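Local coordinates for plasmid stabilization system (Mesorhizobium opportunistum, PDB 5CEG), which probably acts as the ParE-type toxin of a type II toxin-antitoxin system, at residues Q50-R54 against V79-L85; T24-L29 against I103-V107; P62-R67 against D92-V98; M15-L19 against L58-P62. All blocks are in the same frame, centred on the assembly; numbering follows the deposited sequence.

All four contacts reach the same five-stranded sheet. Interaction 2 is the buried one, with none of its touching residues exposed: helix 23-37 meets strand 100-108 through an arginine-aspartate pair held inside the interface. Interaction 1 is partly buried and sets helix 41-60 on strands 76-80 and 83-90, mixing leucine packing with an arginine directed at a carbonyl. Leu-29 and Leu-51 touch between these two, as do Leu-85 and Val-106. Interactions 3 and 4 lie at the surface, share Pro-62 and centre about 10 Å apart. Interaction 3 relies on arginines gripping a loop, whereas interaction 4 relies on a backbone bond and small apolar groups at the end of helix 41-60.

Interaction 1 (Q50-R54 against V79-L85)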
# COMPACT_ATOMS: atom_id res chain seq x y z
N GLN B 50 -23.20 7.47 18.71
CA GLN B 50 -21.89 7.02 19.14
C GLN B 50 -20.97 8.19 19.48
O GLN B 50 -20.22 8.14 20.47
CB GLN B 50 -21.25 6.15 18.05
CG GLN B 50 -22.02 4.83 17.88
CD GLN B 50 -21.70 4.09 16.59
OE1 GLN B 50 -20.78 4.44 15.86
NE2 GLN B 50 -22.49 3.05 16.30
N LEU B 51 -21.03 9.25 18.68
CA LEU B 51 -20.16 10.40 18.91
C LEU B 51 -20.60 11.15 20.17
O LEU B 51 -19.76 11.60 20.95
CB LEU B 51 -20.15 11.32 17.69
CG LEU B 51 -19.38 10.76 16.50
CD1 LEU B 51 -19.77 11.48 15.22
CD2 LEU B 51 -17.86 10.87 16.73
N GLU B 52 -21.91 11.28 20.37
CA GLU B 52 -22.41 11.91 21.59
C GLU B 52 -22.00 11.10 22.82
O GLU B 52 -21.57 11.66 23.83
CB GLU B 52 -23.94 12.06 21.55
CG GLU B 52 -24.49 12.75 22.78
CD GLU B 52 -26.00 12.89 22.76
OE1 GLU B 52 -26.68 12.10 22.06
OE2 GLU B 52 -26.52 13.77 23.47
N ALA B 53 -22.10 9.78 22.72
CA ALA B 53 -21.71 8.92 23.85
C ALA B 53 -20.23 9.09 24.18
O ALA B 53 -19.85 9.16 25.34
CB ALA B 53 -22.03 7.46 23.55
N ARG B 54 -19.39 9.15 23.15
CA ARG B 54 -17.96 9.27 23.39
C ARG B 54 -17.64 10.64 24.02
O ARG B 54 -16.78 10.74 24.89
CB ARG B 54 -17.17 9.08 22.08
CG ARG B 54 -15.67 8.76 22.27
CD ARG B 54 -15.44 7.41 22.95
NE ARG B 54 -14.14 6.81 22.60
CZ ARG B 54 -13.45 5.99 23.38
NH1 ARG B 54 -13.92 5.66 24.58
NH2 ARG B 54 -12.29 5.48 22.96
N VAL B 79 -10.38 7.88 19.76
CA VAL B 79 -10.94 7.22 18.59
C VAL B 79 -12.39 6.78 18.83
O VAL B 79 -12.73 6.27 19.90
CB VAL B 79 -10.07 6.00 18.17
CG1 VAL B 79 -10.71 5.24 17.01
CG2 VAL B 79 -8.68 6.46 17.78
N GLU B 80 -13.23 7.03 17.84
CA GLU B 80 -14.59 6.50 17.77
C GLU B 80 -14.79 6.07 16.32
O GLU B 80 -15.28 6.84 15.49
CB GLU B 80 -15.63 7.55 18.20
CG GLU B 80 -17.08 7.08 18.12
CD GLU B 80 -17.33 5.84 18.95
OE1 GLU B 80 -16.86 5.80 20.11
OE2 GLU B 80 -17.99 4.91 18.44
N ALA B 81 -14.37 4.84 16.02
CA ALA B 81 -14.24 4.39 14.64
C ALA B 81 -15.49 4.64 13.81
O ALA B 81 -16.61 4.36 14.27
CB ALA B 81 -13.87 2.91 14.61
N PRO B 82 -15.33 5.15 12.58
CA PRO B 82 -14.09 5.47 11.83
C PRO B 82 -13.54 6.88 12.06
O PRO B 82 -12.71 7.36 11.27
CB PRO B 82 -14.55 5.32 10.38
CG PRO B 82 -15.97 5.81 10.43
CD PRO B 82 -16.52 5.30 11.73
N PHE B 83 -14.00 7.54 13.13
CA PHE B 83 -13.62 8.92 13.39
C PHE B 83 -12.53 9.04 14.44
O PHE B 83 -12.36 8.17 15.30
CB PHE B 83 -14.85 9.74 13.84
CG PHE B 83 -16.03 9.56 12.96
CD1 PHE B 83 -16.06 10.14 11.70
CD2 PHE B 83 -17.10 8.77 13.36
CE1 PHE B 83 -17.15 9.96 10.87
CE2 PHE B 83 -18.19 8.58 12.54
CZ PHE B 83 -18.21 9.16 11.29
N VAL B 84 -11.79 10.13 14.35
CA VAL B 84 -10.80 10.48 15.34
C VAL B 84 -11.21 11.83 15.92
O VAL B 84 -11.37 12.80 15.17
CB VAL B 84 -9.40 10.56 14.70
CG1 VAL B 84 -8.42 11.17 15.64
CG2 VAL B 84 -8.95 9.16 14.22
N LEU B 85 -11.42 11.89 17.23
CA LEU B 85 -11.70 13.17 17.88
C LEU B 85 -10.38 13.79 18.28
O LEU B 85 -9.60 13.18 19.00
CB LEU B 85 -12.59 13.00 19.11
CG LEU B 85 -14.01 12.44 19.01
CD1 LEU B 85 -14.61 12.33 20.40
CD2 LEU B 85 -14.89 13.32 18.16
O HOH W 1 -18.89 5.98 15.20
O HOH W 2 -19.00 5.57 21.81
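The guanidinium of Arg-54 has the carbonyl oxygen of Val-79 at its edge, while OE1 of Glu-80 approaches obliquely; the ring of Phe-83 carries Pro-82 CG over the centre of one face and meets Leu-51 CD2 at an oblique angle, 4.0 Å from Phe-83 CD2. This is the helix-on-sheet layer of the ParE/RelE toxin fold, with helix 41-60 packed over a tight hairpin, its axis 27° from strand 83-85. The hairpin turns at Ala-81 and a cis Pro-82, and is closed by Phe-83 N to Glu-80 O (2.8 Å) and Glu-80 N to Phe-83 O (2.9 Å). Leu-51 supplies the apolar core with one methyl, since CD2 also reaches Leu-85 CD2 at 4.1 Å. Arg-54 bends at chi2 (65°), which carries NE and NH2 side-on to Val-79 O, at 3.1 Å from NE and 3.2 Å from NH2. Its far end is held by Gln-57 and by backbone oxygens of Arg-63 and Gly-65 of the second subunit. The ion pair with Glu-80 is long and a matter of charge alone, because OE1 lies well out of the guanidinium plane. One water joins Gln-50 OE1 to Ala-81 O; a second donates to Gln-50 O at 3.1 Å and to Glu-80 OE1 at 2.7 Å.

Interaction 2 (T24-L29 against I103-V107)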
# COMPACT_ATOMS: atom_id res chain seq x y z
N THR B 24 -15.48 24.76 13.79
CA THR B 24 -15.17 23.79 12.74
C THR B 24 -15.58 22.37 13.13
O THR B 24 -16.06 21.61 12.28
CB THR B 24 -13.68 23.78 12.38
OG1 THR B 24 -13.22 25.13 12.20
CG2 THR B 24 -13.48 23.02 11.07
N ALA B 25 -15.42 22.01 14.41
CA ALA B 25 -15.84 20.67 14.84
C ALA B 25 -17.35 20.48 14.69
O ALA B 25 -17.81 19.41 14.32
CB ALA B 25 -15.41 20.40 16.27
N LYS B 26 -18.12 21.52 15.01
CA LYS B 26 -19.56 21.45 14.77
C LYS B 26 -19.85 21.23 13.29
O LYS B 26 -20.69 20.41 12.93
CB LYS B 26 -20.25 22.73 15.27
CG LYS B 26 -21.75 22.72 15.06
CD LYS B 26 -22.37 24.04 15.52
CE LYS B 26 -23.88 24.06 15.27
NZ LYS B 26 -24.50 25.30 15.82
N ALA B 27 -19.13 21.95 12.43
CA ALA B 27 -19.28 21.77 10.99
C ALA B 27 -18.90 20.35 10.56
O ALA B 27 -19.55 19.78 9.67
CB ALA B 27 -18.42 22.81 10.23
N ASP B 28 -17.87 19.78 11.18
CA ASP B 28 -17.47 18.41 10.89
C ASP B 28 -18.64 17.47 11.18
O ASP B 28 -18.94 16.59 10.38
CB ASP B 28 -16.26 17.96 11.73
CG ASP B 28 -14.97 18.69 11.38
OD1 ASP B 28 -14.81 19.19 10.24
OD2 ASP B 28 -14.10 18.73 12.27
N LEU B 29 -19.28 17.67 12.33
CA LEU B 29 -20.41 16.82 12.73
C LEU B 29 -21.57 16.92 11.74
O LEU B 29 -22.18 15.92 11.38
CB LEU B 29 -20.90 17.20 14.14
CG LEU B 29 -19.98 16.85 15.32
CD1 LEU B 29 -20.54 17.44 16.63
CD2 LEU B 29 -19.81 15.33 15.44
N ILE B 103 -13.25 20.07 22.02
CA ILE B 103 -13.09 19.20 20.86
C ILE B 103 -12.83 20.10 19.65
O ILE B 103 -13.67 20.91 19.25
CB ILE B 103 -14.30 18.28 20.66
CG1 ILE B 103 -14.46 17.39 21.89
CG2 ILE B 103 -14.13 17.44 19.39
CD1 ILE B 103 -15.60 16.39 21.83
N VAL B 104 -11.63 19.96 19.09
CA VAL B 104 -11.18 20.88 18.04
C VAL B 104 -11.59 20.44 16.63
O VAL B 104 -11.99 21.27 15.81
CB VAL B 104 -9.65 21.05 18.14
CG1 VAL B 104 -9.12 21.96 17.03
CG2 VAL B 104 -9.28 21.63 19.51
N ARG B 105 -11.52 19.13 16.34
CA ARG B 105 -12.01 18.56 15.07
C ARG B 105 -12.58 17.18 15.29
O ARG B 105 -12.18 16.48 16.23
CB ARG B 105 -10.90 18.42 14.00
CG ARG B 105 -10.22 19.70 13.58
CD ARG B 105 -11.17 20.66 12.89
NE ARG B 105 -11.82 20.18 11.67
CZ ARG B 105 -11.47 20.55 10.43
NH1 ARG B 105 -10.43 21.35 10.24
NH2 ARG B 105 -12.18 20.12 9.39
N VAL B 106 -13.48 16.78 14.40
CA VAL B 106 -13.89 15.38 14.25
C VAL B 106 -13.45 14.92 12.85
O VAL B 106 -13.98 15.39 11.85
CB VAL B 106 -15.40 15.20 14.43
CG1 VAL B 106 -15.76 13.71 14.38
CG2 VAL B 106 -15.88 15.82 15.75
N VAL B 107 -12.47 14.03 12.80
CA VAL B 107 -11.85 13.66 11.52
C VAL B 107 -12.27 12.26 11.09
O VAL B 107 -12.20 11.34 11.88
CB VAL B 107 -10.33 13.72 11.62
CG1 VAL B 107 -9.69 13.39 10.26
CG2 VAL B 107 -9.87 15.10 12.11
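Successive bends at chi2 (-64°) and chi3 (-60°) fold the Arg-105 side chain back on itself, and Asp-28, whose CG stands opposite its own carbonyl carbon, holds its carboxylate out to meet it. The two groups pair side-on: Arg-105 NE to Asp-28 OD2 at 2.8 Å and Arg-105 NH2 to Asp-28 OD1 at 2.9 Å. Both oxygens use their syn lone pairs, in planes 19° apart. OD2 of Asp-28 takes a second N-H, from Val-106 N at 3.0 Å, on its anti side and somewhat out of the carboxylate plane. Thr-24 CG2 sits over the centre of one guanidinium face, 3.2 Å from Arg-105 CZ, while the paired bonds to Asp-28 set the group's rotation. The contact joins helix 23-37 to strand 100-108 at a classic beta bulge, Val-104 and Arg-105 both facing Leu-86. The helix can come close there because Ala-25 is small: its CB lies 3.5 Å from Ile-103 O. Toward the core, Leu-29 CD2 packs on Val-106 CG2 at 4.0 Å. Arg-105 NH1 has a further acidic partner on another protein's chain, probably the antitoxin. With three N-H donors turned on it, the Asp-28 carboxylate would be expected to stay ionised, leaving Arg-105 oriented for that second partner.

Interaction 3 (P62-R67 against D92-V98)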
# COMPACT_ATOMS: atom_id res chain seq x y z
N PRO B 62 -11.68 13.68 31.37
CA PRO B 62 -11.11 14.56 30.34
C PRO B 62 -9.74 14.14 29.80
O PRO B 62 -9.35 14.62 28.73
CB PRO B 62 -11.01 15.92 31.06
CG PRO B 62 -11.12 15.62 32.51
CD PRO B 62 -11.99 14.41 32.62
N ARG B 63 -9.04 13.25 30.50
CA ARG B 63 -7.73 12.83 30.03
C ARG B 63 -7.75 11.42 29.42
O ARG B 63 -6.72 10.76 29.36
CB ARG B 63 -6.72 12.91 31.17
CG ARG B 63 -6.58 14.34 31.71
CD ARG B 63 -5.48 14.45 32.77
NE ARG B 63 -5.24 15.83 33.20
CZ ARG B 63 -5.82 16.40 34.26
NH1 ARG B 63 -6.68 15.73 35.01
NH2 ARG B 63 -5.52 17.66 34.57
N MET B 64 -8.90 10.97 28.94
CA MET B 64 -8.92 9.61 28.38
C MET B 64 -8.27 9.53 26.99
O MET B 64 -7.84 8.45 26.57
CB MET B 64 -10.36 9.05 28.38
CG MET B 64 -11.39 9.78 27.57
SD MET B 64 -13.04 9.12 27.96
CE MET B 64 -12.87 7.42 27.39
N GLY B 65 -8.13 10.65 26.29
CA GLY B 65 -7.47 10.66 25.00
C GLY B 65 -5.95 10.62 25.12
O GLY B 65 -5.37 11.21 26.02
N VAL B 66 -5.31 9.91 24.20
CA VAL B 66 -3.85 9.81 24.19
C VAL B 66 -3.22 11.10 23.70
O VAL B 66 -3.67 11.67 22.70
CB VAL B 66 -3.39 8.63 23.30
CG1 VAL B 66 -1.90 8.70 23.04
CG2 VAL B 66 -3.79 7.30 23.94
N ARG B 67 -2.18 11.57 24.38
CA ARG B 67 -1.49 12.78 23.95
C ARG B 67 -0.84 12.58 22.59
O ARG B 67 -0.22 11.54 22.33
CB ARG B 67 -0.43 13.19 24.96
CG ARG B 67 -0.97 13.83 26.23
CD ARG B 67 0.16 14.57 26.93
NE ARG B 67 -0.25 15.31 28.13
CZ ARG B 67 -0.80 16.52 28.11
NH1 ARG B 67 -1.06 17.12 26.96
NH2 ARG B 67 -1.13 17.12 29.26
N ASP B 92 -3.77 22.49 30.21
CA ASP B 92 -3.14 21.33 29.58
C ASP B 92 -2.18 20.66 30.56
O ASP B 92 -0.97 20.72 30.40
CB ASP B 92 -2.39 21.76 28.31
CG ASP B 92 -1.72 20.60 27.61
OD1 ASP B 92 -2.34 19.52 27.54
OD2 ASP B 92 -0.57 20.75 27.14
N THR B 93 -2.73 20.03 31.58
CA THR B 93 -1.93 19.39 32.62
C THR B 93 -2.20 17.89 32.66
O THR B 93 -3.21 17.43 32.14
CB THR B 93 -2.23 19.98 34.00
OG1 THR B 93 -3.65 19.93 34.22
CG2 THR B 93 -1.76 21.43 34.08
N ASP B 94 -1.29 17.13 33.27
CA ASP B 94 -1.47 15.68 33.36
C ASP B 94 -2.26 15.29 34.59
O ASP B 94 -2.75 14.16 34.69
CB ASP B 94 -0.11 14.98 33.37
CG ASP B 94 0.55 14.99 32.01
OD1 ASP B 94 -0.18 15.06 31.00
OD2 ASP B 94 1.80 14.91 31.96
N ASP B 95 -2.38 16.21 35.53
CA ASP B 95 -3.15 15.98 36.74
C ASP B 95 -3.66 17.30 37.29
O ASP B 95 -3.09 18.36 37.02
CB ASP B 95 -2.31 15.25 37.79
CG ASP B 95 -1.01 15.96 38.09
OD1 ASP B 95 0.05 15.49 37.62
OD2 ASP B 95 -1.04 17.00 38.79
N GLY B 96 -4.73 17.23 38.06
CA GLY B 96 -5.31 18.43 38.63
C GLY B 96 -6.61 18.77 37.94
O GLY B 96 -6.99 18.11 36.97
N PRO B 97 -7.29 19.81 38.43
CA PRO B 97 -8.60 20.22 37.93
C PRO B 97 -8.56 20.63 36.46
O PRO B 97 -7.64 21.33 36.04
CB PRO B 97 -8.96 21.42 38.81
CG PRO B 97 -8.07 21.31 40.01
CD PRO B 97 -6.81 20.69 39.51
N VAL B 98 -9.56 20.20 35.71
CA VAL B 98 -9.72 20.63 34.32
C VAL B 98 -10.93 21.55 34.22
O VAL B 98 -12.00 21.22 34.75
CB VAL B 98 -9.89 19.41 33.38
CG1 VAL B 98 -10.23 19.86 31.95
CG2 VAL B 98 -8.64 18.54 33.41
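The loop connecting the antiparallel strands 83-90 and 100-108 is held by two arginines from the segment that leads out of helix 41-60 into strand 66-67. Arg-63, extended from CG to NE, pushes its guanidinium into the curve of the loop. Its NE bonds Thr-93 O at 2.8 Å (164°), NH2 reaches Thr-93 OG1 at 3.0 Å, and Gly-96 O is gripped end-on, by NH2 at 2.9 Å and more loosely by NH1. These acceptors all lie close to the guanidinium plane. Asp-95 CA sits over one face and Val-98 CG2 over the opposite one, toward the rim and 3.4 Å from Arg-63 NH2, so the group is sandwiched as well as bonded. Val-98 CG2 also touches Pro-62 CG at 3.9 Å.

Arg-67 works differently, pairing with carboxylates. OD1 of Asp-92 receives NH1 at 2.8 Å together with NH2, while OD1 of Asp-94 receives NE and NH2 of Arg-67, each at 2.9 Å. Both carboxylates are steeply turned from the guanidinium, by 75° for Asp-92 and 61° for Asp-94, and each offers a single oxygen to two N-H groups. The backbone oxygen of Arg-63 bonds Gln-57 of the second subunit, which places this segment at the subunit interface. Chemically, Arg-63 satisfies loop carbonyls while Arg-67 probably offsets the acidic charge of Asp-92 and Asp-94, which together should restrain a loop that has no regular secondary structure.

Interaction 4 (M15-L19 against L58-P62); sequences MAVRL and LADQP
Val-17 N donates to Ala-59 O at 2.9 Å and 161°, and around this bond the contact is compact. The donor lies 34° away from the carbonyl plane. Val-17 CG2, placed between its backbone N and carbonyl carbon (chi1 -46°), comes within 3.5 Å of Ala-59 O, and its other branch, CG1, touches Pro-62 CG at 4.0 Å, the two side chains set at a slant. Deeper in, Leu-19 turns its CD1 onto the helix: this methyl is 4.1 Å from Ala-59 CB and 4.2 Å from Leu-58 CB, ordinary van der Waals contact on a helix surface made by Ala-59 and Leu-58. Leu-58 and Leu-19 both go on to touch Val-101 of strand 100-108.

The geometry joins the first ordered residues to the last turn of helix 41-60. Strand 18-21 is an outermost strand of the sheet within the chain and runs parallel to strand 100-108, and just ahead of it the chain bonds a carbonyl of the turn where the helix ends, Gln-61 being the first residue to leave helical angles.

The outer side is looser. Ala-16 CB meets the aspartate only at Asp-60 OD1, 3.3 Å away, with both residues exposed. Beyond it the side chain of Met-15 is not modelled past CB, and the link across is a water, which donates to Met-15 O at 2.6 Å and to Asp-60 O at 3.1 Å.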
# COMPACT_ATOMS: atom_id res chain seq x y z
N MET B 15 -19.22 17.21 38.67
CA MET B 15 -18.18 16.23 38.39
C MET B 15 -17.69 16.32 36.94
O MET B 15 -16.49 16.41 36.68
CB MET B 15 -18.68 14.82 38.68
N ALA B 16 -18.63 16.29 36.00
CA ALA B 16 -18.30 16.44 34.58
C ALA B 16 -17.74 17.84 34.33
O ALA B 16 -18.26 18.82 34.85
CB ALA B 16 -19.52 16.19 33.71
N VAL B 17 -16.67 17.93 33.54
CA VAL B 17 -16.11 19.23 33.18
C VAL B 17 -16.92 19.83 32.03
O VAL B 17 -17.69 19.12 31.38
CB VAL B 17 -14.62 19.13 32.78
CG1 VAL B 17 -13.87 18.27 33.78
CG2 VAL B 17 -14.47 18.55 31.39
N ARG B 18 -16.76 21.14 31.80
CA ARG B 18 -17.43 21.79 30.67
C ARG B 18 -16.84 21.26 29.36
O ARG B 18 -15.62 21.17 29.23
CB ARG B 18 -17.28 23.31 30.72
CG ARG B 18 -17.97 24.04 29.56
CD ARG B 18 -18.66 25.31 30.02
NE ARG B 18 -19.07 26.22 28.95
CZ ARG B 18 -20.32 26.35 28.51
NH1 ARG B 18 -21.30 25.62 29.02
NH2 ARG B 18 -20.59 27.22 27.55
N LEU B 19 -17.70 20.91 28.42
CA LEU B 19 -17.21 20.43 27.13
C LEU B 19 -17.77 21.31 26.03
O LEU B 19 -18.98 21.50 25.90
CB LEU B 19 -17.58 18.96 26.91
CG LEU B 19 -16.82 18.28 25.75
CD1 LEU B 19 -16.44 16.85 26.09
CD2 LEU B 19 -17.66 18.31 24.50
N LEU B 58 -15.97 11.67 27.70
CA LEU B 58 -14.83 12.56 27.77
C LEU B 58 -15.06 13.68 28.78
O LEU B 58 -14.15 14.09 29.49
CB LEU B 58 -14.53 13.13 26.38
CG LEU B 58 -13.29 13.99 26.22
CD1 LEU B 58 -12.04 13.26 26.69
CD2 LEU B 58 -13.16 14.41 24.76
N ALA B 59 -16.30 14.15 28.88
CA ALA B 59 -16.61 15.19 29.85
C ALA B 59 -16.39 14.68 31.28
O ALA B 59 -15.96 15.44 32.15
CB ALA B 59 -18.04 15.68 29.67
N ASP B 60 -16.66 13.39 31.50
CA ASP B 60 -16.45 12.75 32.80
C ASP B 60 -14.98 12.41 33.08
O ASP B 60 -14.53 12.40 34.22
CB ASP B 60 -17.28 11.47 32.91
CG ASP B 60 -18.74 11.73 33.19
OD1 ASP B 60 -19.11 12.89 33.46
OD2 ASP B 60 -19.52 10.75 33.14
N GLN B 61 -14.24 12.09 32.03
CA GLN B 61 -12.84 11.70 32.17
C GLN B 61 -12.02 12.41 31.11
O GLN B 61 -11.72 11.84 30.06
CB GLN B 61 -12.65 10.18 32.06
CG GLN B 61 -13.22 9.38 33.25
CD GLN B 61 -12.48 9.64 34.55
OE1 GLN B 61 -11.36 10.18 34.56
NE2 GLN B 61 -13.10 9.26 35.66
N PRO B 62 -11.68 13.68 31.37
CA PRO B 62 -11.11 14.56 30.34
C PRO B 62 -9.74 14.14 29.80
O PRO B 62 -9.35 14.62 28.73
CB PRO B 62 -11.01 15.92 31.06
CG PRO B 62 -11.12 15.62 32.51
CD PRO B 62 -11.99 14.41 32.62
O HOH W 3 -14.49 15.21 35.58